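Local structure of QdtA (Thermoanaerobacterium thermosaccharolyticum, 4ZU5) at residues A[66-71]-A[99-104]; A[58-63]-A[108-113]. The protein belongs to the WxcM-like family of the cupin clan, folds as a small beta-rich domain and binds thymidine. All coordinates share one frame; numbering follows the deposited sequence.

Contact 1 (A[66-71]-A[99-104]); sequences SVKIRL and MFDFTE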
loop_
_atom_site.group_PDB
_atom_site.type_symbol
_atom_site.label_atom_id
_atom_site.label_comp_id
_atom_site.label_asym_id
_atom_site.label_seq_id
_atom_site.Cartn_x
_atom_site.Cartn_y
_atom_site.Cartn_z
ATOM N N SER A 66 -9.914 11.396 2.691
ATOM C CA SER A 66 -10.584 10.883 3.858
ATOM C C SER A 66 -11.680 9.905 3.482
ATOM O O SER A 66 -12.237 9.950 2.368
ATOM C CB SER A 66 -11.150 12.088 4.634
ATOM O OG SER A 66 -12.496 11.809 4.937
ATOM N N VAL A 67 -11.963 8.962 4.398
ATOM C CA VAL A 67 -12.947 7.928 4.229
ATOM C C VAL A 67 -13.378 7.498 5.637
ATOM O O VAL A 67 -12.588 7.526 6.586
ATOM C CB VAL A 67 -12.441 6.693 3.439
ATOM C CG1 VAL A 67 -11.206 6.087 4.119
ATOM C CG2 VAL A 67 -13.515 5.636 3.275
ATOM N N LYS A 68 -14.633 7.112 5.732
ATOM C CA LYS A 68 -15.242 6.693 6.981
ATOM C C LYS A 68 -15.485 5.203 7.000
ATOM O O LYS A 68 -16.035 4.588 6.055
ATOM C CB LYS A 68 -16.556 7.492 7.189
ATOM C CG LYS A 68 -16.337 8.930 7.649
ATOM C CD LYS A 68 -17.665 9.658 7.809
ATOM C CE LYS A 68 -17.460 11.146 7.954
ATOM N NZ LYS A 68 -17.173 11.722 6.622
ATOM N N ILE A 69 -15.065 4.579 8.107
ATOM C CA ILE A 69 -15.197 3.157 8.243
ATOM C C ILE A 69 -16.213 2.912 9.336
ATOM O O ILE A 69 -16.011 3.341 10.478
ATOM C CB ILE A 69 -13.906 2.449 8.716
ATOM C CG1 ILE A 69 -12.675 2.908 7.963
ATOM C CG2 ILE A 69 -14.108 0.951 8.658
ATOM C CD1 ILE A 69 -12.813 2.901 6.463
ATOM N N ARG A 70 -17.298 2.252 8.968
ATOM C CA ARG A 70 -18.308 1.841 9.953
ATOM C C ARG A 70 -17.962 0.432 10.392
ATOM O O ARG A 70 -17.972 -0.487 9.592
ATOM C CB ARG A 70 -19.717 1.899 9.342
ATOM C CG ARG A 70 -20.839 1.267 10.164
ATOM C CD ARG A 70 -22.232 1.376 9.490
ATOM N NE ARG A 70 -22.606 2.756 9.177
ATOM C CZ ARG A 70 -22.647 3.287 7.959
ATOM N NH1 ARG A 70 -22.352 2.588 6.876
ATOM N NH2 ARG A 70 -22.929 4.558 7.824
ATOM N N LEU A 71 -17.641 0.280 11.676
ATOM C CA LEU A 71 -17.301 -0.979 12.269
ATOM C C LEU A 71 -18.453 -1.410 13.155
ATOM O O LEU A 71 -18.979 -0.621 13.945
ATOM C CB LEU A 71 -16.058 -0.859 13.156
ATOM C CG LEU A 71 -14.881 -0.201 12.440
ATOM C CD1 LEU A 71 -13.863 0.339 13.437
ATOM C CD2 LEU A 71 -14.275 -1.234 11.535
ATOM N N MET A 99 -17.585 0.997 4.338
ATOM C CA MET A 99 -16.795 2.173 4.137
ATOM C C MET A 99 -17.567 3.178 3.281
ATOM O O MET A 99 -18.228 2.785 2.330
ATOM C CB MET A 99 -15.508 1.799 3.401
ATOM C CG MET A 99 -14.594 0.816 4.126
ATOM S SD MET A 99 -14.909 -0.875 3.687
ATOM C CE MET A 99 -13.819 -0.972 2.271
ATOM N N PHE A 100 -17.457 4.447 3.611
ATOM C CA PHE A 100 -18.307 5.469 2.976
ATOM C C PHE A 100 -17.733 6.869 3.104
ATOM O O PHE A 100 -16.721 7.082 3.787
ATOM C CB PHE A 100 -19.740 5.334 3.531
ATOM C CG PHE A 100 -19.878 5.792 4.956
ATOM C CD1 PHE A 100 -20.267 7.093 5.249
ATOM C CD2 PHE A 100 -19.587 4.939 5.997
ATOM C CE1 PHE A 100 -20.399 7.539 6.555
ATOM C CE2 PHE A 100 -19.709 5.373 7.308
ATOM C CZ PHE A 100 -20.075 6.679 7.587
ATOM N N ASP A 101 -18.347 7.848 2.431
ATOM C CA ASP A 101 -17.794 9.184 2.381
ATOM C C ASP A 101 -16.347 9.220 1.918
ATOM O O ASP A 101 -15.505 9.896 2.515
ATOM C CB ASP A 101 -17.863 9.881 3.738
ATOM C CG ASP A 101 -19.296 10.399 4.087
ATOM O OD1 ASP A 101 -20.276 10.138 3.370
ATOM O OD2 ASP A 101 -19.416 10.960 5.181
ATOM N N PHE A 102 -16.053 8.464 0.867
ATOM C CA PHE A 102 -14.770 8.610 0.225
ATOM C C PHE A 102 -14.706 10.003 -0.404
ATOM O O PHE A 102 -15.566 10.331 -1.212
ATOM C CB PHE A 102 -14.666 7.564 -0.880
ATOM C CG PHE A 102 -14.455 6.167 -0.413
ATOM C CD1 PHE A 102 -15.512 5.368 -0.027
ATOM C CD2 PHE A 102 -13.172 5.594 -0.466
ATOM C CE1 PHE A 102 -15.313 4.032 0.327
ATOM C CE2 PHE A 102 -12.959 4.278 -0.089
ATOM C CZ PHE A 102 -14.035 3.482 0.297
ATOM N N THR A 103 -13.729 10.816 -0.029
ATOM C CA THR A 103 -13.507 12.080 -0.704
ATOM C C THR A 103 -12.903 11.935 -2.100
ATOM O O THR A 103 -12.487 10.842 -2.524
ATOM C CB THR A 103 -12.646 13.024 0.131
ATOM O OG1 THR A 103 -11.301 12.543 0.224
ATOM C CG2 THR A 103 -13.228 13.199 1.510
ATOM N N GLU A 104 -12.921 13.036 -2.849
ATOM C CA GLU A 104 -12.397 13.057 -4.216
ATOM C C GLU A 104 -10.898 12.880 -4.078
ATOM O O GLU A 104 -10.285 13.544 -3.253
ATOM C CB GLU A 104 -12.709 14.401 -4.905
ATOM C CG GLU A 104 -12.007 14.669 -6.240
ATOM C CD GLU A 104 -12.524 13.791 -7.365
ATOM O OE1 GLU A 104 -13.593 13.165 -7.267
ATOM O OE2 GLU A 104 -11.859 13.741 -8.404
HETATM O O HOH W 1 -14.837 11.166 4.644
#

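Contact 2 (A[58-63]-A[108-113]); sequences QVLICL and LLVLAS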
loop_
_atom_site.group_PDB
_atom_site.type_symbol
_atom_site.label_atom_id
_atom_site.label_comp_id
_atom_site.label_asym_id
_atom_site.label_seq_id
_atom_site.Cartn_x
_atom_site.Cartn_y
_atom_site.Cartn_z
ATOM N N GLN A 58 -6.317 -7.516 9.139
ATOM C CA GLN A 58 -6.120 -6.479 8.154
ATOM C C GLN A 58 -5.764 -5.198 8.861
ATOM O O GLN A 58 -6.154 -4.995 10.023
ATOM C CB GLN A 58 -7.473 -6.225 7.486
ATOM C CG GLN A 58 -7.926 -7.348 6.586
ATOM C CD GLN A 58 -9.068 -6.879 5.682
ATOM O OE1 GLN A 58 -9.914 -6.084 6.075
ATOM N NE2 GLN A 58 -9.049 -7.332 4.451
ATOM N N VAL A 59 -5.106 -4.311 8.130
ATOM C CA VAL A 59 -4.908 -2.935 8.522
ATOM C C VAL A 59 -5.334 -2.068 7.365
ATOM O O VAL A 59 -4.849 -2.217 6.270
ATOM C CB VAL A 59 -3.447 -2.694 8.891
ATOM C CG1 VAL A 59 -3.122 -1.230 9.102
ATOM C CG2 VAL A 59 -3.116 -3.461 10.179
ATOM N N LEU A 60 -6.188 -1.106 7.652
ATOM C CA LEU A 60 -6.657 -0.164 6.646
ATOM C C LEU A 60 -5.957 1.174 6.827
ATOM O O LEU A 60 -5.804 1.673 7.954
ATOM C CB LEU A 60 -8.177 0.047 6.778
ATOM C CG LEU A 60 -9.141 -0.983 6.186
ATOM C CD1 LEU A 60 -8.844 -2.409 6.652
ATOM C CD2 LEU A 60 -10.595 -0.668 6.500
ATOM N N ILE A 61 -5.589 1.812 5.732
ATOM C CA ILE A 61 -4.899 3.120 5.804
ATOM C C ILE A 61 -5.360 4.013 4.671
ATOM O O ILE A 61 -5.394 3.589 3.512
ATOM C CB ILE A 61 -3.344 2.973 5.664
ATOM C CG1 ILE A 61 -2.834 1.807 6.502
ATOM C CG2 ILE A 61 -2.605 4.266 6.014
ATOM C CD1 ILE A 61 -1.645 1.102 5.897
ATOM N N CYS A 62 -5.696 5.254 5.002
ATOM C CA CYS A 62 -6.148 6.211 3.984
ATOM C C CYS A 62 -4.998 7.111 3.607
ATOM O O CYS A 62 -4.462 7.822 4.470
ATOM C CB CYS A 62 -7.314 7.010 4.525
ATOM S SG CYS A 62 -7.730 8.296 3.322
ATOM N N LEU A 63 -4.464 6.921 2.390
ATOM C CA LEU A 63 -3.181 7.475 1.974
ATOM C C LEU A 63 -3.367 8.886 1.398
ATOM O O LEU A 63 -2.415 9.629 1.272
ATOM C CB LEU A 63 -2.499 6.573 0.919
ATOM C CG LEU A 63 -2.167 5.169 1.455
ATOM C CD1 LEU A 63 -1.260 4.429 0.484
ATOM C CD2 LEU A 63 -1.489 5.233 2.801
ATOM N N LEU A 108 -7.620 4.251 -0.335
ATOM C CA LEU A 108 -7.656 3.375 0.858
ATOM C C LEU A 108 -6.775 2.144 0.545
ATOM O O LEU A 108 -7.071 1.416 -0.412
ATOM C CB LEU A 108 -9.080 2.905 1.035
ATOM C CG LEU A 108 -9.354 2.025 2.272
ATOM C CD1 LEU A 108 -8.755 2.627 3.533
ATOM C CD2 LEU A 108 -10.819 1.656 2.479
ATOM N N LEU A 109 -5.759 1.907 1.376
ATOM C CA LEU A 109 -4.861 0.777 1.243
ATOM C C LEU A 109 -5.209 -0.232 2.329
ATOM O O LEU A 109 -5.456 0.151 3.470
ATOM C CB LEU A 109 -3.431 1.242 1.465
ATOM C CG LEU A 109 -2.386 0.145 1.533
ATOM C CD1 LEU A 109 -2.281 -0.459 0.132
ATOM C CD2 LEU A 109 -1.051 0.744 1.937
ATOM N N VAL A 110 -5.214 -1.504 1.972
ATOM C CA VAL A 110 -5.447 -2.540 2.950
ATOM C C VAL A 110 -4.274 -3.507 2.889
ATOM O O VAL A 110 -3.908 -3.952 1.828
ATOM C CB VAL A 110 -6.762 -3.277 2.649
ATOM C CG1 VAL A 110 -7.035 -4.413 3.648
ATOM C CG2 VAL A 110 -7.913 -2.247 2.586
ATOM N N LEU A 111 -3.691 -3.805 4.043
ATOM C CA LEU A 111 -2.716 -4.857 4.204
ATOM C C LEU A 111 -3.392 -6.053 4.881
ATOM O O LEU A 111 -4.151 -5.874 5.808
ATOM C CB LEU A 111 -1.573 -4.396 5.101
ATOM C CG LEU A 111 -1.048 -2.990 4.829
ATOM C CD1 LEU A 111 0.000 -2.562 5.859
ATOM C CD2 LEU A 111 -0.556 -2.820 3.418
ATOM N N ALA A 112 -3.148 -7.270 4.415
ATOM C CA ALA A 112 -3.906 -8.443 4.792
ATOM C C ALA A 112 -2.950 -9.553 5.135
ATOM O O ALA A 112 -1.930 -9.721 4.460
ATOM C CB ALA A 112 -4.813 -8.886 3.653
ATOM N N SER A 113 -3.309 -10.302 6.171
ATOM C CA SER A 113 -2.488 -11.394 6.724
ATOM C C SER A 113 -2.564 -12.735 5.947
ATOM O O SER A 113 -1.777 -13.632 6.232
ATOM C CB SER A 113 -2.866 -11.660 8.194
ATOM O OG SER A 113 -4.117 -12.305 8.335
#

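Contact 1 (A[66-71]-A[99-104])
Lys68 and Phe100 form a hydrogen-bonded antiparallel pair, Lys68 N giving to Phe100 O at 2.9 Å and Phe100 N to Lys68 O at 2.8 Å. Beyond Phe100 the regular pairing stops, yet Ser66 is still held twice by Thr103: Thr103 N donates to Ser66 O, and Ser66 N to the hydroxyl Thr103 OG1 (3.1 Å).

The Phe100 ring is sandwiched. Lys68 CB sits over one face, while the Arg70 guanidinium lies flat on the other, centres 4.3 Å apart and planes 7° apart; Arg70 reaches there by a bend at chi3 (-56°), and its NH1 also makes a salt bridge with Glu98.

Charge pairing adds Lys68 NZ to Asp101 OD2 at 2.8 Å, on the anti lone pair of that oxygen. A water accepts from Lys68 NZ and donates to Asp101 O, tying the ammonium to the turn backbone.

On the buried side, Val67 CG2 stands 3.5 Å from the Phe102 ring centroid as a CH-pi contact, and Ile69 CD1 packs on Met99 CG.

In one of the two cupin-barrel sheets, strand 67-73 is hydrogen-bonded on its other side to 76-82, strand 47-53 lies beyond 96-100, and Ile69 touches strand 87-91 of the facing sheet.

Contact 2 (A[58-63]-A[108-113])
Val59 with Leu111 and Ile61 with Leu109 are the hydrogen-bonded pairs of this antiparallel ladder. Each pair exchanges two backbone bonds; the shortest runs from Leu109 N to Ile61 O at 2.7 Å and is almost straight at the hydrogen (177°). The non-hydrogen-bonded pairs add CA-H...O contacts, as from Gln58 CA to Leu111 O at 3.1 Å.

The two strands are neighbours in one sheet of the jelly-roll barrel of the cupin fold, 58-64 also pairing with 87-91 and 107-112 with 35-40.

Apolar contacts occupy both faces. On one, the Leu60 and Val110 side chains run side by side, with Leu60 CG 4.0 Å from Val110 CG2. The other gathers round Ile61 CD1, which touches Leu111 CD1 and Leu109 CD2, each at 4.0 Å; Leu63 CD1 meets the same Leu109 methyl. Tyr38 of the second subunit packs on Ile61, Leu63 and Leu109.

Leu108 meets backbone instead: with CG anti to its N (chi1 -177°) and chi2 near 48°, CD1 leans over to the neighbouring strand, 3.5 Å from the carbonyl Ile61 O.

Gln58 brings a polar group to the end of the Leu60 face, its side chain about 7 Å from a bound thymidine. It crosses Val110 obliquely, Gln58 NE2 3.6 Å from Val110 CG1, while OE1 accepts from Arg97 and NE2 is hydrogen-bonded to Tyr37 OH.

Contacts 1 and 2 belong to the two facing sheets of the barrel, their centres 13 Å apart. Along the chain the order is 58-63, 66-71, 99-104, 108-113: strand 58-64 leads directly into 67-73, and 96-100 into 107-112, and these two steps join the facing sheets round a shared apolar core. There Met99 CE and Leu108 CD2 are 4.0 Å apart, and Val67 CG1 lies equally close to Cys62 CB. Contact 1 carries the partly exposed Lys68, Arg70 and Phe100 on its outer side, whereas contact 2 is fully buried, its Ile61-Leu109 face packing partly on Tyr38 of the second subunit and partly on strands 18-24 and 35-40 of its own chain.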